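Local coordinates for protein phosphoribosylglycinamide synthetase (Anaerococcus prevotii, PDB 4DIM) that probably acts as an ATP-dependent, metal-binding ligase of the ATP-grasp type, at residues 298-303 / 312-317. Numbering follows the deposited sequence.
Sequences YKMIAS and VFWSQK
K299 lies across one face of the F313 ring. Its CB sits above the ring centre, 3.9 Å from the centroid and 9° off the normal, a CH-pi contact. With CG beside the backbone N (chi1 -77°) and the chain extended beyond it, CD passes the rim of the ring, 3.9 Å from F313 CE1. The K299 chain runs roughly perpendicular to the F313 side chain and carries NZ on to a salt bridge with E296. On the opposite face of the ring lies CG1 of V312, so aliphatic carbon covers both faces.

M300, a selenomethionine, runs past F313 in the opposing direction. Its CG packs against F313 CB at 3.5 Å. A turn about the CG-SE bond (chi3 64°) brings the terminal CE to W314 CB, 4.0 Å away. This residue therefore touches both aromatic residues of the short helix. The W314 indole itself lies among Y293, F209 and the aliphatic chain of K317.

S303 stands one turn after K299. Its OG meets the edge of the F313 ring near the ring plane, 3.6 Å from CE2. The same OG donates a hydrogen bond of 2.9 Å to K299 O. K299 O also accepts the backbone N-H of S303. The hydroxyl is thus bonded back to its own helix, while its side toward F313 makes a van der Waals contact.

No hydrogen bond crosses between the segments. F313 and K299 also touch L29 of helix 20-29, and M300 reaches F201 of strand 194-203. The F313 ring is laid against the K299 and S303 side of helix 297-305. This is plain helix packing within the connection between strands 270-277 and 323-329 of the large antiparallel sheet, in a chain that carries an ATP-grasp family domain.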
# COMPACT_ATOMS: atom_id res chain seq x y z
N TYR A 298 -4.31 13.14 3.91
CA TYR A 298 -5.42 12.50 4.63
C TYR A 298 -6.66 13.33 4.56
O TYR A 298 -7.74 12.76 4.67
CB TYR A 298 -5.11 12.24 6.09
CG TYR A 298 -4.05 11.18 6.35
CD1 TYR A 298 -4.31 9.83 6.11
CD2 TYR A 298 -2.81 11.52 6.89
CE1 TYR A 298 -3.35 8.86 6.38
CE2 TYR A 298 -1.84 10.56 7.13
CZ TYR A 298 -2.15 9.22 6.96
OH TYR A 298 -1.21 8.30 7.37
N LYS A 299 -6.54 14.66 4.44
CA LYS A 299 -7.68 15.56 4.34
C LYS A 299 -8.30 15.46 2.99
O LYS A 299 -9.51 15.56 2.89
CB LYS A 299 -7.29 17.02 4.64
CG LYS A 299 -7.11 17.24 6.12
CD LYS A 299 -6.94 18.68 6.46
CE LYS A 299 -6.77 18.82 7.95
NZ LYS A 299 -6.48 20.22 8.35
N MSE A 300 -7.49 15.22 1.94
CA MSE A 300 -7.97 15.01 0.57
C MSE A 300 -8.73 13.71 0.50
O MSE A 300 -9.81 13.66 -0.11
CB MSE A 300 -6.80 14.98 -0.44
CG MSE A 300 -6.20 16.35 -0.72
SE MSE A 300 -4.53 16.32 -1.63
CE MSE A 300 -5.21 15.52 -3.26
N ILE A 301 -8.23 12.69 1.22
CA ILE A 301 -8.90 11.38 1.28
C ILE A 301 -10.25 11.50 2.01
O ILE A 301 -11.26 11.03 1.49
CB ILE A 301 -7.97 10.35 1.94
CG1 ILE A 301 -6.78 10.05 1.02
CG2 ILE A 301 -8.73 9.07 2.29
CD1 ILE A 301 -5.67 9.29 1.68
N ALA A 302 -10.24 12.08 3.20
CA ALA A 302 -11.44 12.21 4.04
C ALA A 302 -12.49 13.10 3.42
O ALA A 302 -13.67 12.77 3.48
CB ALA A 302 -11.06 12.78 5.41
N SER A 303 -12.09 14.26 2.88
CA SER A 303 -13.04 15.18 2.24
C SER A 303 -13.67 14.55 1.00
O SER A 303 -14.85 14.72 0.78
CB SER A 303 -12.36 16.50 1.88
OG SER A 303 -11.43 16.36 0.81
N VAL A 312 -9.33 21.61 -3.00
CA VAL A 312 -9.15 22.69 -2.02
C VAL A 312 -7.80 22.56 -1.30
O VAL A 312 -7.18 23.57 -0.97
CB VAL A 312 -10.34 22.63 -1.02
CG1 VAL A 312 -10.04 23.35 0.31
CG2 VAL A 312 -11.60 23.18 -1.67
N PHE A 313 -7.38 21.30 -1.04
CA PHE A 313 -6.11 20.98 -0.39
C PHE A 313 -4.99 20.83 -1.42
O PHE A 313 -3.88 21.23 -1.11
CB PHE A 313 -6.23 19.70 0.45
CG PHE A 313 -7.37 19.72 1.43
CD1 PHE A 313 -7.30 20.46 2.59
CD2 PHE A 313 -8.59 19.14 1.10
CE1 PHE A 313 -8.41 20.60 3.43
CE2 PHE A 313 -9.70 19.29 1.93
CZ PHE A 313 -9.59 19.99 3.10
N TRP A 314 -5.27 20.26 -2.61
CA TRP A 314 -4.29 20.07 -3.70
C TRP A 314 -3.84 21.41 -4.31
O TRP A 314 -2.75 21.51 -4.85
CB TRP A 314 -4.89 19.15 -4.82
CG TRP A 314 -4.00 18.87 -6.00
CD1 TRP A 314 -4.25 19.20 -7.31
CD2 TRP A 314 -2.72 18.21 -5.99
NE1 TRP A 314 -3.22 18.74 -8.12
CE2 TRP A 314 -2.26 18.15 -7.33
CE3 TRP A 314 -1.94 17.61 -4.99
CZ2 TRP A 314 -1.03 17.59 -7.67
CZ3 TRP A 314 -0.74 17.01 -5.34
CH2 TRP A 314 -0.28 17.05 -6.66
N SER A 315 -4.69 22.43 -4.24
CA SER A 315 -4.37 23.75 -4.77
C SER A 315 -3.43 24.54 -3.84
O SER A 315 -2.93 25.59 -4.24
CB SER A 315 -5.65 24.55 -5.02
OG SER A 315 -6.34 24.79 -3.80
N GLN A 316 -3.18 24.04 -2.60
CA GLN A 316 -2.24 24.68 -1.66
C GLN A 316 -0.89 23.96 -1.69
O GLN A 316 -0.10 24.10 -0.78
CB GLN A 316 -2.82 24.68 -0.23
CG GLN A 316 -4.16 25.40 -0.08
CD GLN A 316 -4.09 26.82 -0.61
OE1 GLN A 316 -3.14 27.57 -0.32
NE2 GLN A 316 -5.04 27.22 -1.46
N LYS A 317 -0.62 23.21 -2.76
CA LYS A 317 0.61 22.47 -2.83
C LYS A 317 1.77 23.42 -3.05
O LYS A 317 1.58 24.52 -3.57
CB LYS A 317 0.54 21.40 -3.94
CG LYS A 317 0.54 21.92 -5.39
CD LYS A 317 0.81 20.79 -6.39
CE LYS A 317 2.31 20.53 -6.54
NZ LYS A 317 2.61 19.51 -7.59